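PDB 7BOP: alpha-1,2-mannosyltransferase (Ktr4), putative, which belongs to a fungal family of GT-A-fold glycosyltransferases and holds guanosine-5'-diphosphate and a manganese ion in this crystal form. Local coordinates for residues Y218-D226 and K372-F380; Y248-L258 and S321-A331. All coordinates share one frame; numbering follows the deposited sequence.

Interaction 1 of 2, residues Y218-D226 and K372-F380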
# COMPACT_ATOMS: atom_id res chain seq x y z
N TYR A 218 -2.91 -3.68 -9.31
CA TYR A 218 -2.60 -2.87 -8.13
C TYR A 218 -2.89 -1.42 -8.37
O TYR A 218 -2.69 -0.92 -9.47
CB TYR A 218 -1.12 -3.05 -7.81
CG TYR A 218 -0.62 -2.48 -6.51
CD1 TYR A 218 -0.66 -3.22 -5.34
CD2 TYR A 218 -0.01 -1.22 -6.48
CE1 TYR A 218 -0.13 -2.72 -4.16
CE2 TYR A 218 0.53 -0.71 -5.31
CZ TYR A 218 0.46 -1.45 -4.15
OH TYR A 218 1.01 -0.93 -2.99
N GLY A 219 -3.36 -0.75 -7.32
CA GLY A 219 -3.61 0.66 -7.35
C GLY A 219 -3.00 1.36 -6.15
O GLY A 219 -3.05 0.84 -5.03
N PHE A 220 -2.44 2.54 -6.40
CA PHE A 220 -1.80 3.36 -5.36
C PHE A 220 -2.24 4.82 -5.45
O PHE A 220 -2.78 5.25 -6.46
CB PHE A 220 -0.27 3.27 -5.50
CG PHE A 220 0.29 4.03 -6.67
CD1 PHE A 220 0.27 3.48 -7.95
CD2 PHE A 220 0.85 5.29 -6.50
CE1 PHE A 220 0.79 4.16 -9.03
CE2 PHE A 220 1.37 5.99 -7.59
CZ PHE A 220 1.34 5.43 -8.86
N THR A 221 -1.97 5.58 -4.39
CA THR A 221 -2.18 7.04 -4.41
C THR A 221 -0.91 7.86 -4.23
O THR A 221 -0.83 8.95 -4.78
CB THR A 221 -3.17 7.48 -3.31
OG1 THR A 221 -2.76 6.91 -2.07
CG2 THR A 221 -4.58 7.03 -3.64
N ILE A 222 0.06 7.36 -3.46
CA ILE A 222 1.27 8.11 -3.08
C ILE A 222 2.51 7.25 -3.38
O ILE A 222 2.46 6.03 -3.27
CB ILE A 222 1.17 8.55 -1.59
CG1 ILE A 222 0.02 9.56 -1.44
CG2 ILE A 222 2.48 9.16 -1.07
CD1 ILE A 222 -0.28 10.01 -0.01
N ASN A 223 3.60 7.90 -3.79
CA ASN A 223 4.82 7.21 -4.22
C ASN A 223 6.00 7.95 -3.58
O ASN A 223 6.21 9.13 -3.88
CB ASN A 223 4.91 7.22 -5.75
CG ASN A 223 5.92 6.22 -6.31
OD1 ASN A 223 7.11 6.25 -5.97
ND2 ASN A 223 5.45 5.33 -7.17
N LEU A 224 6.73 7.28 -2.70
CA LEU A 224 7.72 7.91 -1.83
C LEU A 224 9.08 7.25 -1.90
O LEU A 224 9.20 6.07 -2.20
CB LEU A 224 7.28 7.80 -0.36
CG LEU A 224 5.95 8.36 0.11
CD1 LEU A 224 5.81 8.15 1.60
CD2 LEU A 224 5.84 9.84 -0.19
N PHE A 225 10.11 8.02 -1.53
CA PHE A 225 11.40 7.46 -1.13
C PHE A 225 11.28 6.80 0.26
O PHE A 225 10.43 7.18 1.07
CB PHE A 225 12.48 8.56 -1.11
CG PHE A 225 12.86 9.04 -2.48
CD1 PHE A 225 13.86 8.40 -3.19
CD2 PHE A 225 12.19 10.10 -3.07
CE1 PHE A 225 14.21 8.83 -4.47
CE2 PHE A 225 12.53 10.52 -4.35
CZ PHE A 225 13.54 9.89 -5.05
N ASP A 226 12.11 5.80 0.50
CA ASP A 226 12.21 5.16 1.81
C ASP A 226 13.53 5.53 2.48
O ASP A 226 14.40 6.15 1.86
CB ASP A 226 12.09 3.64 1.71
CG ASP A 226 11.36 3.01 2.90
OD1 ASP A 226 11.33 3.61 3.99
OD2 ASP A 226 10.82 1.90 2.73
N LYS A 372 11.15 16.62 -0.65
CA LYS A 372 12.01 15.70 -1.41
C LYS A 372 11.65 14.21 -1.29
O LYS A 372 12.28 13.38 -1.93
CB LYS A 372 13.48 15.91 -1.04
CG LYS A 372 13.88 15.51 0.36
CD LYS A 372 15.38 15.67 0.60
CE LYS A 372 15.76 17.11 0.90
NZ LYS A 372 15.37 17.50 2.28
N GLU A 373 10.68 13.88 -0.45
CA GLU A 373 10.26 12.50 -0.28
C GLU A 373 9.31 12.00 -1.37
O GLU A 373 9.06 10.79 -1.44
CB GLU A 373 9.63 12.30 1.11
CG GLU A 373 10.56 12.63 2.28
CD GLU A 373 11.91 11.95 2.20
OE1 GLU A 373 11.99 10.78 1.80
OE2 GLU A 373 12.92 12.58 2.53
N ASP A 374 8.83 12.89 -2.24
CA ASP A 374 7.95 12.51 -3.34
C ASP A 374 8.77 11.86 -4.44
O ASP A 374 9.69 12.48 -4.98
CB ASP A 374 7.24 13.77 -3.87
CG ASP A 374 6.19 13.48 -4.94
OD1 ASP A 374 5.81 12.31 -5.18
OD2 ASP A 374 5.72 14.46 -5.54
N CYS A 375 8.45 10.61 -4.80
CA CYS A 375 9.17 9.94 -5.88
C CYS A 375 8.38 9.86 -7.19
O CYS A 375 8.87 9.32 -8.17
CB CYS A 375 9.61 8.55 -5.44
SG CYS A 375 10.70 7.76 -6.65
N ARG A 376 7.19 10.46 -7.24
CA ARG A 376 6.40 10.43 -8.47
C ARG A 376 7.12 10.95 -9.73
O ARG A 376 6.91 10.39 -10.79
CB ARG A 376 5.07 11.16 -8.29
CG ARG A 376 4.07 10.42 -7.41
CD ARG A 376 2.81 11.23 -7.14
NE ARG A 376 3.19 12.55 -6.65
CZ ARG A 376 2.52 13.69 -6.85
NH1 ARG A 376 1.35 13.72 -7.48
NH2 ARG A 376 3.06 14.81 -6.38
N PRO A 377 7.97 12.00 -9.62
CA PRO A 377 8.64 12.43 -10.85
C PRO A 377 9.46 11.32 -11.52
O PRO A 377 9.49 11.24 -12.76
CB PRO A 377 9.53 13.60 -10.38
CG PRO A 377 8.84 14.13 -9.19
CD PRO A 377 8.31 12.89 -8.49
N SER A 378 10.07 10.45 -10.72
CA SER A 378 10.75 9.28 -11.26
C SER A 378 9.76 8.23 -11.77
O SER A 378 9.93 7.69 -12.86
CB SER A 378 11.66 8.66 -10.20
OG SER A 378 12.21 7.46 -10.68
N TYR A 379 8.73 7.94 -10.98
CA TYR A 379 7.74 6.93 -11.39
C TYR A 379 7.00 7.33 -12.69
O TYR A 379 6.82 6.50 -13.58
CB TYR A 379 6.73 6.66 -10.28
CG TYR A 379 5.83 5.49 -10.62
CD1 TYR A 379 6.32 4.19 -10.57
CD2 TYR A 379 4.51 5.67 -11.03
CE1 TYR A 379 5.53 3.10 -10.88
CE2 TYR A 379 3.70 4.58 -11.35
CZ TYR A 379 4.21 3.30 -11.27
OH TYR A 379 3.43 2.21 -11.59
N PHE A 380 6.63 8.60 -12.79
CA PHE A 380 5.93 9.10 -13.96
C PHE A 380 6.82 9.12 -15.21
O PHE A 380 6.33 8.87 -16.30
CB PHE A 380 5.34 10.50 -13.69
CG PHE A 380 4.24 10.53 -12.67
CD1 PHE A 380 3.57 9.37 -12.24
CD2 PHE A 380 3.83 11.75 -12.15
CE1 PHE A 380 2.54 9.44 -11.31
CE2 PHE A 380 2.80 11.82 -11.22
CZ PHE A 380 2.15 10.67 -10.81
O HOH W 1 3.48 10.92 -3.95
O HOH W 2 10.19 9.13 2.93
O HOH W 3 14.01 9.14 2.69
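N223 and F225 bracket a single bridge between L224 and D374: C375 N donates to N223 O at 2.8 Å and F225 N to E373 O at 3.0 Å, both nearly straight, while L224 CA leans on E373 O. The F225 ring lies against residues 372-375, with the CB and SG of C375 over one of its faces, SG 4.2 Å from the centroid, and E373 O and D374 O at its edge. N223 extends toward the helix with CG anti to the backbone N (chi1 -164°), which lays N223 ND2 over the face of the Y379 ring, 3.5 Å from Y379 CG, and OD1 beside C375 CB. Further along, F220 CZ meets Y379 CE2 obliquely at 3.5 Å. D374 OD1 takes both R376 N and R376 NE, and OD2 pairs with R376 NH2 at 2.8 Å, a side-on, two-pronged salt bridge; D36 is a second acid for that NH2. E373 OE1 is tied to R264 and, through water 2, to F225 O. D374 precedes the turn into helix 376-382 and caps it through the bond from R376 N, docking the helix on a sheet strand of the GT-A fold beside the C375–C277 disulfide.

Interaction 2 of 2, residues Y248-L258 and S321-A331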
# COMPACT_ATOMS: atom_id res chain seq x y z
N TYR A 248 11.22 -15.34 -14.36
CA TYR A 248 10.20 -14.62 -13.60
C TYR A 248 10.04 -13.14 -13.98
O TYR A 248 8.95 -12.61 -13.87
CB TYR A 248 10.47 -14.75 -12.10
CG TYR A 248 10.13 -16.10 -11.49
CD1 TYR A 248 9.75 -17.22 -12.27
CD2 TYR A 248 10.20 -16.26 -10.12
CE1 TYR A 248 9.45 -18.43 -11.68
CE2 TYR A 248 9.91 -17.47 -9.52
CZ TYR A 248 9.54 -18.55 -10.30
OH TYR A 248 9.24 -19.74 -9.68
N LEU A 249 11.12 -12.47 -14.39
CA LEU A 249 11.05 -11.04 -14.73
C LEU A 249 10.03 -10.81 -15.84
O LEU A 249 10.09 -11.46 -16.88
CB LEU A 249 12.43 -10.52 -15.17
CG LEU A 249 12.51 -9.03 -15.49
CD1 LEU A 249 12.45 -8.18 -14.22
CD2 LEU A 249 13.78 -8.72 -16.26
N SER A 250 9.09 -9.89 -15.62
CA SER A 250 8.11 -9.56 -16.66
C SER A 250 8.73 -8.70 -17.76
O SER A 250 9.76 -8.05 -17.54
CB SER A 250 6.90 -8.83 -16.07
OG SER A 250 7.27 -7.54 -15.63
N SER A 251 8.09 -8.68 -18.93
CA SER A 251 8.58 -7.86 -20.03
C SER A 251 8.25 -6.37 -19.78
O SER A 251 9.11 -5.51 -19.96
CB SER A 251 8.04 -8.37 -21.37
OG SER A 251 6.66 -8.15 -21.49
N ASN A 252 7.04 -6.07 -19.32
CA ASN A 252 6.66 -4.70 -19.00
C ASN A 252 6.95 -4.43 -17.51
O ASN A 252 6.04 -4.33 -16.67
CB ASN A 252 5.19 -4.45 -19.34
CG ASN A 252 4.83 -2.98 -19.43
OD1 ASN A 252 5.69 -2.10 -19.34
ND2 ASN A 252 3.55 -2.71 -19.60
N ASN A 253 8.24 -4.30 -17.22
CA ASN A 253 8.75 -4.19 -15.87
C ASN A 253 9.14 -2.75 -15.53
O ASN A 253 9.24 -1.91 -16.42
CB ASN A 253 9.92 -5.17 -15.65
CG ASN A 253 11.18 -4.80 -16.43
OD1 ASN A 253 11.75 -3.72 -16.25
ND2 ASN A 253 11.63 -5.70 -17.28
N MET A 254 9.37 -2.50 -14.25
CA MET A 254 9.71 -1.17 -13.76
C MET A 254 11.18 -1.06 -13.35
O MET A 254 11.51 -0.32 -12.42
CB MET A 254 8.81 -0.82 -12.56
CG MET A 254 7.32 -0.91 -12.84
SD MET A 254 6.38 -0.58 -11.33
CE MET A 254 4.73 -1.05 -11.85
N MET A 255 12.07 -1.76 -14.05
CA MET A 255 13.50 -1.75 -13.69
C MET A 255 14.08 -0.33 -13.62
O MET A 255 14.83 -0.03 -12.71
CB MET A 255 14.33 -2.60 -14.66
CG MET A 255 15.74 -2.94 -14.19
SD MET A 255 15.78 -3.97 -12.71
CE MET A 255 15.13 -5.52 -13.36
N GLY A 256 13.70 0.53 -14.57
CA GLY A 256 14.15 1.92 -14.61
C GLY A 256 13.79 2.70 -13.36
O GLY A 256 14.60 3.45 -12.84
N TRP A 257 12.57 2.53 -12.88
CA TRP A 257 12.13 3.16 -11.64
C TRP A 257 12.82 2.55 -10.42
O TRP A 257 13.29 3.28 -9.53
CB TRP A 257 10.61 3.05 -11.50
CG TRP A 257 10.05 3.56 -10.21
CD1 TRP A 257 10.15 4.83 -9.71
CD2 TRP A 257 9.24 2.83 -9.30
NE1 TRP A 257 9.46 4.92 -8.51
CE2 TRP A 257 8.90 3.70 -8.24
CE3 TRP A 257 8.76 1.51 -9.28
CZ2 TRP A 257 8.11 3.29 -7.17
CZ3 TRP A 257 7.97 1.11 -8.20
CH2 TRP A 257 7.66 2.00 -7.17
N LEU A 258 12.85 1.22 -10.37
CA LEU A 258 13.46 0.51 -9.24
C LEU A 258 14.96 0.84 -9.05
O LEU A 258 15.44 0.86 -7.94
CB LEU A 258 13.29 -1.01 -9.39
CG LEU A 258 11.85 -1.54 -9.36
CD1 LEU A 258 11.85 -3.03 -9.63
CD2 LEU A 258 11.18 -1.23 -8.03
N SER A 321 6.38 -3.16 -3.85
CA SER A 321 6.77 -2.34 -4.99
C SER A 321 7.78 -3.03 -5.88
O SER A 321 7.66 -2.99 -7.11
CB SER A 321 7.33 -0.99 -4.52
OG SER A 321 6.37 -0.31 -3.73
N ILE A 322 8.78 -3.66 -5.27
CA ILE A 322 9.77 -4.43 -6.03
C ILE A 322 9.09 -5.64 -6.70
O ILE A 322 9.33 -5.91 -7.88
CB ILE A 322 10.95 -4.87 -5.14
CG1 ILE A 322 11.82 -3.66 -4.77
CG2 ILE A 322 11.80 -5.91 -5.85
CD1 ILE A 322 12.73 -3.90 -3.59
N GLY A 323 8.26 -6.36 -5.95
CA GLY A 323 7.54 -7.50 -6.51
C GLY A 323 6.70 -7.15 -7.72
O GLY A 323 6.74 -7.84 -8.75
N LEU A 324 5.93 -6.06 -7.61
CA LEU A 324 5.15 -5.52 -8.72
C LEU A 324 6.04 -5.11 -9.88
O LEU A 324 5.76 -5.44 -11.04
CB LEU A 324 4.30 -4.32 -8.29
CG LEU A 324 3.15 -4.64 -7.32
CD1 LEU A 324 2.70 -3.40 -6.57
CD2 LEU A 324 1.98 -5.27 -8.07
N GLY A 325 7.10 -4.37 -9.56
CA GLY A 325 8.02 -3.86 -10.57
C GLY A 325 8.80 -4.90 -11.34
O GLY A 325 9.25 -4.62 -12.44
N LEU A 326 8.98 -6.09 -10.76
CA LEU A 326 9.69 -7.19 -11.43
C LEU A 326 8.78 -8.24 -12.05
O LEU A 326 9.12 -8.82 -13.08
CB LEU A 326 10.63 -7.88 -10.44
CG LEU A 326 11.74 -7.00 -9.87
CD1 LEU A 326 12.46 -7.77 -8.78
CD2 LEU A 326 12.69 -6.55 -10.96
N PHE A 327 7.62 -8.50 -11.43
CA PHE A 327 6.78 -9.64 -11.78
C PHE A 327 5.39 -9.29 -12.35
O PHE A 327 4.77 -10.15 -12.97
CB PHE A 327 6.65 -10.58 -10.57
CG PHE A 327 7.98 -10.87 -9.90
CD1 PHE A 327 9.06 -11.33 -10.65
CD2 PHE A 327 8.16 -10.64 -8.54
CE1 PHE A 327 10.29 -11.56 -10.06
CE2 PHE A 327 9.39 -10.88 -7.93
CZ PHE A 327 10.45 -11.35 -8.69
N ALA A 328 4.93 -8.06 -12.16
CA ALA A 328 3.66 -7.63 -12.73
C ALA A 328 3.87 -6.97 -14.09
O ALA A 328 4.99 -6.66 -14.49
CB ALA A 328 2.93 -6.68 -11.78
N ASP A 329 2.76 -6.79 -14.79
CA ASP A 329 2.68 -5.97 -15.99
C ASP A 329 2.45 -4.54 -15.52
O ASP A 329 1.40 -4.23 -14.95
CB ASP A 329 1.51 -6.49 -16.83
CG ASP A 329 1.30 -5.75 -18.13
OD1 ASP A 329 1.94 -4.71 -18.41
OD2 ASP A 329 0.44 -6.23 -18.90
N ALA A 330 3.41 -3.65 -15.79
CA ALA A 330 3.31 -2.25 -15.35
C ALA A 330 2.07 -1.53 -15.88
O ALA A 330 1.57 -0.61 -15.23
CB ALA A 330 4.57 -1.47 -15.73
N ALA A 331 1.55 -1.97 -17.03
CA ALA A 331 0.30 -1.44 -17.58
C ALA A 331 -0.89 -1.76 -16.69
O ALA A 331 -1.90 -1.08 -16.79
CB ALA A 331 0.04 -1.96 -18.98
O HOH W 4 6.18 -12.54 -14.25
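S250 and L326 meet through a backbone hydrogen bond: S250 N points almost straight down the carbonyl of L326, N to O 2.8 Å. One helical position earlier, G325 O receives M254 N at 2.8 Å in the plane of its carbonyl, on a lone pair, with an angle of 178° at the hydrogen. Beyond the helix end S250 OG, held between its own N and carbonyl carbon (chi1 68°), donates a hydrogen bond to A328 O at 2.7 Å, and N252 O accepts from A330 N. N252 ND2 reaches D329 OD1 at 2.8 Å through a bent bond, amide and carboxylate planes 57° apart.

Apolar groups fill in around these bonds. L258 enters as a knob among S321, I322, G325 and L326, its CD1 3.9 Å from L326 CD2. That same CD2 also receives M255 CE and L249 CD1, and the extended M254 chain runs over G325 CA to set CE against A330 CB. Y248 O meets the F327 ring at its edge, in plane.

In the next shell, two Asx turns shape the partners: N253 OD1 accepts from M255 N, and N253 ND2, in the same side-chain amide, donates to S250 O; D329 OD1 also takes A331 N. Water 4 joins Y248 O to F327 O, and Y248 OH is bonded to E294.

The last-turn carbonyls of G325 and L326 thus accept from loop amides, while the S250 hydroxyl serves A328 O just past the helix; these bonds, one to a probably charged carboxylate, and apolar packing together join helix end and loop.

How the interactions relate
From the N terminus, the chain passes first through strand 218-224, then through 248-258, next through 321-331, where interaction 2 closes a loop of 62 residues, and finally reaches 372-380, where interaction 1 closes a loop of 145. The smaller loop is thus nested inside the larger. Interaction 1 brings the C-terminal helix 376-382 onto a strand of the mixed sheet; interaction 2 joins helix 255-258 and the loop before it to the end of helix 316-327. The two touch directly. W257 packs against N223, S378 and Y379, meeting the Y379 ring edge-to-face, and L324 lies against Y218, so strand, C-terminal helix and inner helices form one continuous packed region.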